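Local coordinates for shikimate dehydrogenase (NADP(+)) (Thermus thermophilus, PDB 2D5C), which catalyses the reversible NADPH-linked reduction of 3-dehydroshikimate to shikimate, a step on the chorismate route to the aromatic amino acids, at residues 200-205 against 223-228; 70-75 against 91-96. All blocks are in the same frame, centred on the assembly; numbering follows the deposited sequence.

Contact 1. Residues 200-205 against 223-228. With SO4 (sulfate ion), chain D.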
ATOM      1  N   GLY A 200      31.654  23.502  -9.931  1.00 28.69           N
ATOM      2  CA  GLY A 200      30.418  22.746  -9.912  1.00 24.59           C
ATOM      3  C   GLY A 200      30.106  22.155  -8.549  1.00 26.99           C
ATOM      4  O   GLY A 200      30.455  22.739  -7.521  1.00 28.38           O
ATOM      5  N   ALA A 201      29.445  20.994  -8.538  1.00 22.38           N
ATOM      6  CA  ALA A 201      29.068  20.330  -7.296  1.00 18.58           C
ATOM      7  C   ALA A 201      29.290  18.807  -7.359  1.00 24.59           C
ATOM      8  O   ALA A 201      29.369  18.219  -8.445  1.00 23.35           O
ATOM      9  CB  ALA A 201      27.597  20.628  -6.965  1.00 25.58           C
ATOM     10  N   ALA A 202      29.402  18.184  -6.189  1.00 23.34           N
ATOM     11  CA  ALA A 202      29.601  16.739  -6.099  1.00 26.22           C
ATOM     12  C   ALA A 202      28.770  16.164  -4.960  1.00 23.80           C
ATOM     13  O   ALA A 202      28.625  16.781  -3.900  1.00 20.65           O
ATOM     14  CB  ALA A 202      31.079  16.414  -5.884  1.00 22.19           C
ATOM     15  N   VAL A 203      28.207  14.983  -5.192  1.00 20.71           N
ATOM     16  CA  VAL A 203      27.391  14.306  -4.193  1.00 19.44           C
ATOM     17  C   VAL A 203      27.853  12.863  -4.107  1.00 16.89           C
ATOM     18  O   VAL A 203      28.129  12.244  -5.136  1.00 20.43           O
ATOM     19  CB  VAL A 203      25.896  14.327  -4.589  1.00 23.96           C
ATOM     20  CG1 VAL A 203      25.064  13.642  -3.516  1.00 23.87           C
ATOM     21  CG2 VAL A 203      25.436  15.783  -4.796  1.00 22.81           C
ATOM     22  N   ASP A 204      27.982  12.343  -2.889  1.00 20.02           N
ATOM     23  CA  ASP A 204      28.421  10.955  -2.713  1.00 20.52           C
ATOM     24  C   ASP A 204      27.326  10.187  -1.978  1.00 24.85           C
ATOM     25  O   ASP A 204      26.849  10.631  -0.936  1.00 24.78           O
ATOM     26  CB  ASP A 204      29.739  10.897  -1.904  1.00 26.22           C
ATOM     27  CG  ASP A 204      30.482   9.565  -2.066  1.00 28.98           C
ATOM     28  OD1 ASP A 204      29.837   8.566  -2.444  1.00 24.94           O
ATOM     29  OD2 ASP A 204      31.713   9.500  -1.802  1.00 23.76           O
ATOM     30  N   LEU A 205      26.907   9.051  -2.537  1.00 22.86           N
ATOM     31  CA  LEU A 205      25.886   8.227  -1.906  1.00 25.39           C
ATOM     32  C   LEU A 205      26.504   7.403  -0.772  1.00 24.65           C
ATOM     33  O   LEU A 205      25.793   6.967   0.133  1.00 27.10           O
ATOM     34  CB  LEU A 205      25.232   7.282  -2.929  1.00 23.90           C
ATOM     35  CG  LEU A 205      24.620   7.918  -4.180  1.00 32.97           C
ATOM     36  CD1 LEU A 205      23.688   6.919  -4.872  1.00 27.84           C
ATOM     37  CD2 LEU A 205      23.859   9.157  -3.793  1.00 32.17           C
ATOM     38  N   LEU A 223      34.620  22.553  -5.332  1.00 23.31           N
ATOM     39  CA  LEU A 223      33.274  22.151  -5.720  1.00 22.72           C
ATOM     40  C   LEU A 223      32.367  22.195  -4.501  1.00 23.44           C
ATOM     41  O   LEU A 223      32.813  21.973  -3.373  1.00 25.26           O
ATOM     42  CB  LEU A 223      33.252  20.714  -6.286  1.00 17.99           C
ATOM     43  CG  LEU A 223      34.173  20.383  -7.461  1.00 22.14           C
ATOM     44  CD1 LEU A 223      33.865  18.957  -7.912  1.00 21.10           C
ATOM     45  CD2 LEU A 223      33.974  21.352  -8.604  1.00 23.23           C
ATOM     46  N   LYS A 224      31.087  22.478  -4.725  1.00 21.07           N
ATOM     47  CA  LYS A 224      30.118  22.496  -3.638  1.00 19.07           C
ATOM     48  C   LYS A 224      29.828  21.010  -3.391  1.00 25.36           C
ATOM     49  O   LYS A 224      29.731  20.244  -4.348  1.00 27.33           O
ATOM     50  CB  LYS A 224      28.843  23.222  -4.085  1.00 26.48           C
ATOM     51  CG  LYS A 224      27.868  23.502  -2.955  1.00 29.70           C
ATOM     52  CD  LYS A 224      26.618  24.210  -3.468  1.00 38.05           C
ATOM     53  CE  LYS A 224      25.649  24.519  -2.336  1.00 40.41           C
ATOM     54  NZ  LYS A 224      26.261  25.403  -1.308  1.00 50.73           N
ATOM     55  N   VAL A 225      29.689  20.594  -2.136  1.00 20.42           N
ATOM     56  CA  VAL A 225      29.461  19.172  -1.875  1.00 23.04           C
ATOM     57  C   VAL A 225      28.311  18.828  -0.945  1.00 26.05           C
ATOM     58  O   VAL A 225      27.856  19.652  -0.155  1.00 25.95           O
ATOM     59  CB  VAL A 225      30.733  18.482  -1.274  1.00 19.58           C
ATOM     60  CG1 VAL A 225      31.907  18.597  -2.229  1.00 23.22           C
ATOM     61  CG2 VAL A 225      31.068  19.089   0.087  1.00 29.04           C
ATOM     62  N   GLN A 226      27.844  17.588  -1.056  1.00 23.96           N
ATOM     63  CA  GLN A 226      26.785  17.083  -0.193  1.00 21.95           C
ATOM     64  C   GLN A 226      27.082  15.627   0.130  1.00 21.44           C
ATOM     65  O   GLN A 226      27.430  14.851  -0.755  1.00 22.79           O
ATOM     66  CB  GLN A 226      25.413  17.182  -0.862  1.00 26.38           C
ATOM     67  CG  GLN A 226      24.291  16.732   0.068  1.00 26.91           C
ATOM     68  CD  GLN A 226      22.918  16.880  -0.549  1.00 35.12           C
ATOM     69  OE1 GLN A 226      22.596  16.223  -1.542  1.00 30.64           O
ATOM     70  NE2 GLN A 226      22.100  17.751   0.033  1.00 26.96           N
ATOM     71  N   THR A 227      26.957  15.260   1.402  1.00 20.49           N
ATOM     72  CA  THR A 227      27.209  13.887   1.826  1.00 21.47           C
ATOM     73  C   THR A 227      26.006  13.035   1.441  1.00 22.18           C
ATOM     74  O   THR A 227      25.038  13.543   0.883  1.00 25.46           O
ATOM     75  CB  THR A 227      27.392  13.772   3.348  1.00 27.17           C
ATOM     76  OG1 THR A 227      26.151  14.078   3.990  1.00 21.95           O
ATOM     77  CG2 THR A 227      28.485  14.736   3.841  1.00 24.52           C
ATOM     78  N   GLY A 228      26.078  11.746   1.751  1.00 23.36           N
ATOM     79  CA  GLY A 228      24.993  10.844   1.409  1.00 26.63           C
ATOM     80  C   GLY A 228      23.868  10.817   2.423  1.00 24.87           C
ATOM     81  O   GLY A 228      22.853  10.162   2.196  1.00 27.78           O
TER
HETATM   82  S   SO4 D1403      25.838  17.759   4.401  1.00 56.46           S
HETATM   83  O1  SO4 D1403      25.421  16.455   5.277  1.00 49.75           O
HETATM   84  O2  SO4 D1403      24.718  18.667   4.525  1.00 54.68           O
HETATM   85  O3  SO4 D1403      26.958  18.265   4.855  1.00 58.64           O
HETATM   86  O4  SO4 D1403      25.886  17.247   3.054  1.00 51.20           O
HETATM   87  O   HOH W   1      23.026   7.874   0.494  1.00 27.77           O
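Ala202 and Gln226 sit at the middle of a parallel strand pair, 201-204 beside 224-226, that closes one edge of the Rossmann-type NADP-binding sheet. Backbone hydrogen bonds join the pair. Gly200 O takes Lys224 N, Lys224 O takes Ala202 N at 2.8 Å, and Ala202 O takes Gln226 N at 3.1 Å; a fourth, Asp204 N to Gln226 O, is weak at 3.3 Å. Each of the acceptor oxygens also receives a CA-H from across the pair, such as that of Val225 on Ala202 O.

Side-chain packing divides between the two faces. Ala202 CB meets Leu223 CD1 and Val225 CG1, both at 4.3 Å, and helix 213-220, the crossover of this beta-alpha-beta unit, covers that face through Ala218. On the face of Ala201, Val203 and Gln226, the last two run side by side: with Val203 CG1 anti to the backbone N (chi1 -179°), that methyl lies 4.1 Å from Gln226 OE1, and CG2 meets Gln226 CB. Gln226 NE2 is held by Ala107 O of helix 100-110, whose Phe104 and Leu108 pack on Val203.

Polar groups gather at the C-terminal end. Asp204 turns its carboxylate away from 223-228, to Thr212, Asn177 and Val206 N. A sulfate, probably from the crystallisation liquor, accepts Thr227 N on O4 and Thr227 OG1 on O1, with Arg258 as a further donor. One water donates to both Leu205 O and Gly228 O, each at 2.9 Å. The chemistry passes from direct strand pairing to a water-bridged pair of carbonyls, those of NADP(+)-binding Leu205 and Gly228, where a parallel Rossmann sheet presents its cofactor site.

Contact 2. Residues 70-75 against 91-96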
ATOM      1  N   HIS A  70       9.901 -11.182  -7.523  1.00 29.71           N
ATOM      2  CA  HIS A  70       9.120 -11.792  -6.452  1.00 32.33           C
ATOM      3  C   HIS A  70       8.039 -10.879  -5.892  1.00 33.20           C
ATOM      4  O   HIS A  70       7.502 -11.146  -4.815  1.00 37.58           O
ATOM      5  CB  HIS A  70      10.031 -12.232  -5.303  1.00 34.55           C
ATOM      6  CG  HIS A  70      11.103 -13.191  -5.715  1.00 35.09           C
ATOM      7  ND1 HIS A  70      12.413 -12.806  -5.908  1.00 40.53           N
ATOM      8  CD2 HIS A  70      11.053 -14.516  -5.992  1.00 38.12           C
ATOM      9  CE1 HIS A  70      13.124 -13.853  -6.289  1.00 35.29           C
ATOM     10  NE2 HIS A  70      12.323 -14.902  -6.347  1.00 39.30           N
ATOM     11  N   LEU A  71       7.713  -9.810  -6.615  1.00 31.24           N
ATOM     12  CA  LEU A  71       6.691  -8.883  -6.148  1.00 28.48           C
ATOM     13  C   LEU A  71       5.421  -9.006  -6.977  1.00 28.23           C
ATOM     14  O   LEU A  71       5.458  -9.457  -8.125  1.00 32.06           O
ATOM     15  CB  LEU A  71       7.229  -7.451  -6.205  1.00 26.36           C
ATOM     16  CG  LEU A  71       8.564  -7.262  -5.471  1.00 27.68           C
ATOM     17  CD1 LEU A  71       8.989  -5.805  -5.581  1.00 24.46           C
ATOM     18  CD2 LEU A  71       8.429  -7.673  -3.998  1.00 28.65           C
ATOM     19  N   ASP A  72       4.294  -8.609  -6.402  1.00 23.75           N
ATOM     20  CA  ASP A  72       3.022  -8.694  -7.119  1.00 23.22           C
ATOM     21  C   ASP A  72       2.814  -7.525  -8.071  1.00 22.04           C
ATOM     22  O   ASP A  72       2.068  -7.629  -9.035  1.00 26.24           O
ATOM     23  CB  ASP A  72       1.843  -8.722  -6.145  1.00 28.05           C
ATOM     24  CG  ASP A  72       1.853  -9.940  -5.255  1.00 33.98           C
ATOM     25  OD1 ASP A  72       2.419  -9.855  -4.154  1.00 27.76           O
ATOM     26  OD2 ASP A  72       1.301 -10.981  -5.665  1.00 39.13           O
ATOM     27  N   TRP A  73       3.475  -6.410  -7.790  1.00 23.52           N
ATOM     28  CA  TRP A  73       3.334  -5.202  -8.606  1.00 22.97           C
ATOM     29  C   TRP A  73       4.583  -4.357  -8.394  1.00 21.64           C
ATOM     30  O   TRP A  73       5.093  -4.296  -7.277  1.00 19.80           O
ATOM     31  CB  TRP A  73       2.106  -4.415  -8.131  1.00 22.04           C
ATOM     32  CG  TRP A  73       1.808  -3.121  -8.862  1.00 23.27           C
ATOM     33  CD1 TRP A  73       0.988  -2.963  -9.949  1.00 28.48           C
ATOM     34  CD2 TRP A  73       2.282  -1.809  -8.527  1.00 20.90           C
ATOM     35  NE1 TRP A  73       0.921  -1.639 -10.301  1.00 23.04           N
ATOM     36  CE2 TRP A  73       1.703  -0.907  -9.448  1.00 23.09           C
ATOM     37  CE3 TRP A  73       3.140  -1.308  -7.539  1.00 19.25           C
ATOM     38  CZ2 TRP A  73       1.953   0.471  -9.408  1.00 23.77           C
ATOM     39  CZ3 TRP A  73       3.392   0.063  -7.497  1.00 24.11           C
ATOM     40  CH2 TRP A  73       2.798   0.938  -8.430  1.00 28.34           C
ATOM     41  N   VAL A  74       5.075  -3.732  -9.462  1.00 20.79           N
ATOM     42  CA  VAL A  74       6.242  -2.854  -9.371  1.00 20.15           C
ATOM     43  C   VAL A  74       5.830  -1.527  -9.998  1.00 19.62           C
ATOM     44  O   VAL A  74       5.164  -1.502 -11.038  1.00 19.72           O
ATOM     45  CB  VAL A  74       7.467  -3.437 -10.112  1.00 21.50           C
ATOM     46  CG1 VAL A  74       8.641  -2.450 -10.053  1.00 20.05           C
ATOM     47  CG2 VAL A  74       7.859  -4.762  -9.491  1.00 27.00           C
ATOM     48  N   SER A  75       6.180  -0.421  -9.343  1.00 19.83           N
ATOM     49  CA  SER A  75       5.817   0.893  -9.850  1.00 18.17           C
ATOM     50  C   SER A  75       6.450   1.143 -11.215  1.00 16.61           C
ATOM     51  O   SER A  75       7.506   0.591 -11.531  1.00 20.04           O
ATOM     52  CB  SER A  75       6.265   1.995  -8.893  1.00 22.86           C
ATOM     53  OG  SER A  75       7.677   2.156  -8.932  1.00 24.46           O
ATOM     54  N   GLU A  91      -2.538  -7.051   2.513  1.00 24.25           N
ATOM     55  CA  GLU A  91      -3.263  -8.306   2.313  1.00 24.03           C
ATOM     56  C   GLU A  91      -2.367  -9.448   1.830  1.00 24.77           C
ATOM     57  O   GLU A  91      -2.800 -10.322   1.074  1.00 27.49           O
ATOM     58  CB  GLU A  91      -4.442  -8.104   1.352  1.00 25.96           C
ATOM     59  CG  GLU A  91      -5.688  -7.598   2.065  1.00 23.37           C
ATOM     60  CD  GLU A  91      -6.895  -7.424   1.163  1.00 25.47           C
ATOM     61  OE1 GLU A  91      -6.832  -7.806  -0.026  1.00 24.20           O
ATOM     62  OE2 GLU A  91      -7.917  -6.910   1.662  1.00 29.02           O
ATOM     63  N   GLY A  92      -1.121  -9.431   2.286  1.00 23.45           N
ATOM     64  CA  GLY A  92      -0.167 -10.457   1.911  1.00 28.13           C
ATOM     65  C   GLY A  92       0.432 -10.290   0.529  1.00 27.02           C
ATOM     66  O   GLY A  92       1.167 -11.166   0.055  1.00 26.48           O
ATOM     67  N   ARG A  93       0.107  -9.176  -0.122  1.00 24.88           N
ATOM     68  CA  ARG A  93       0.620  -8.865  -1.451  1.00 23.60           C
ATOM     69  C   ARG A  93       1.775  -7.878  -1.259  1.00 23.80           C
ATOM     70  O   ARG A  93       1.778  -7.099  -0.311  1.00 23.93           O
ATOM     71  CB  ARG A  93      -0.472  -8.215  -2.306  1.00 22.64           C
ATOM     72  CG  ARG A  93      -1.836  -8.907  -2.252  1.00 24.24           C
ATOM     73  CD  ARG A  93      -1.773 -10.339  -2.753  1.00 23.82           C
ATOM     74  NE  ARG A  93      -3.096 -10.957  -2.697  1.00 26.09           N
ATOM     75  CZ  ARG A  93      -3.359 -12.194  -3.103  1.00 32.10           C
ATOM     76  NH1 ARG A  93      -2.384 -12.947  -3.596  1.00 34.14           N
ATOM     77  NH2 ARG A  93      -4.597 -12.673  -3.023  1.00 27.63           N
ATOM     78  N   LEU A  94       2.757  -7.920  -2.153  1.00 22.08           N
ATOM     79  CA  LEU A  94       3.906  -7.031  -2.054  1.00 21.67           C
ATOM     80  C   LEU A  94       3.951  -6.086  -3.248  1.00 23.22           C
ATOM     81  O   LEU A  94       3.885  -6.530  -4.397  1.00 22.42           O
ATOM     82  CB  LEU A  94       5.207  -7.845  -1.998  1.00 25.22           C
ATOM     83  CG  LEU A  94       5.396  -8.880  -0.879  1.00 27.14           C
ATOM     84  CD1 LEU A  94       6.793  -9.493  -1.015  1.00 25.02           C
ATOM     85  CD2 LEU A  94       5.232  -8.229   0.506  1.00 21.57           C
ATOM     86  N   PHE A  95       4.045  -4.788  -2.964  1.00 21.06           N
ATOM     87  CA  PHE A  95       4.113  -3.736  -3.988  1.00 19.50           C
ATOM     88  C   PHE A  95       5.502  -3.083  -3.915  1.00 22.75           C
ATOM     89  O   PHE A  95       5.942  -2.694  -2.839  1.00 20.06           O
ATOM     90  CB  PHE A  95       3.052  -2.664  -3.714  1.00 22.46           C
ATOM     91  CG  PHE A  95       1.630  -3.150  -3.857  1.00 25.74           C
ATOM     92  CD1 PHE A  95       0.581  -2.417  -3.315  1.00 35.93           C
ATOM     93  CD2 PHE A  95       1.336  -4.316  -4.557  1.00 35.31           C
ATOM     94  CE1 PHE A  95      -0.749  -2.842  -3.465  1.00 28.94           C
ATOM     95  CE2 PHE A  95       0.012  -4.745  -4.712  1.00 33.42           C
ATOM     96  CZ  PHE A  95      -1.022  -4.012  -4.167  1.00 27.59           C
ATOM     97  N   GLY A  96       6.181  -2.952  -5.055  1.00 20.01           N
ATOM     98  CA  GLY A  96       7.507  -2.358  -5.051  1.00 21.40           C
ATOM     99  C   GLY A  96       7.610  -0.939  -5.580  1.00 20.81           C
ATOM    100  O   GLY A  96       7.030  -0.592  -6.603  1.00 22.83           O
TER
HETATM  101  O   HOH W   2       0.349 -13.014  -4.225  1.00 36.30           O
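Trp73 and Phe95 pair in the parallel bridge where the short strand 73-74 edges the mixed sheet of the substrate-binding domain, beside strand 93-97. The Trp73 five-membered ring points its edge at the Phe95 face in a T-shaped stack, planes at 67°, and Trp73 CB lies 3.7 Å from Phe95 CD2. Gly96 N donates to Trp73 O, and Ser75 N to Gly96 O at 2.9 Å. Leu71 and Leu94 cross at about a right angle, CD2 of Leu71 against CB of Leu94, while Leu71 CD1 rests 3.8 Å from Gly96 CA.

With Asp72 CG anti to its carbonyl carbon (chi1 -63°), N-H and OD1 both face Leu94: Asp72 N donates to Leu94 O, and OD1 takes Leu94 N at 2.8 Å in a nearly straight bond, on the anti side of the carboxylate and 23° out of its plane. With an alanine here, Leu94 N would probably lose its acceptor and Arg51 its salt-bridge mate.

Farther out, Arg51 of helix 43-53 bridges to Asp72 OD1 and donates to Gly92 O, tying that helix to both segments. Ser75 OG caps Ala78 N at the start of helix 76-81. Across the dimer interface, Phe95 stacks on Phe95 of the second subunit, and Arg93 NH2 pairs with Glu77 of that subunit. The second terminal nitrogen, Arg93 NH1, donates in plane to a water at 2.8 Å, which donates to Asp72 OD2 at 2.7 Å.

How the contacts relate
Contacts 1 and 2 both put a parallel strand at the margin of a six-stranded sheet, but in different domains: contact 1 in the NADP-binding sheet, contact 2 in the mixed sheet of the substrate-binding domain. They lie on opposite sides of the chain's centre, nearest atoms about 17 Å apart, and share no strand or helix. Contact 1 is largely buried, rests mostly on backbone bonds and small apolar side chains, and reaches the cofactor site. Contact 2 is only partly buried, and adds a carboxylate grip and aromatic rings that continue into the second subunit; no other chain of the assembly touches contact 1.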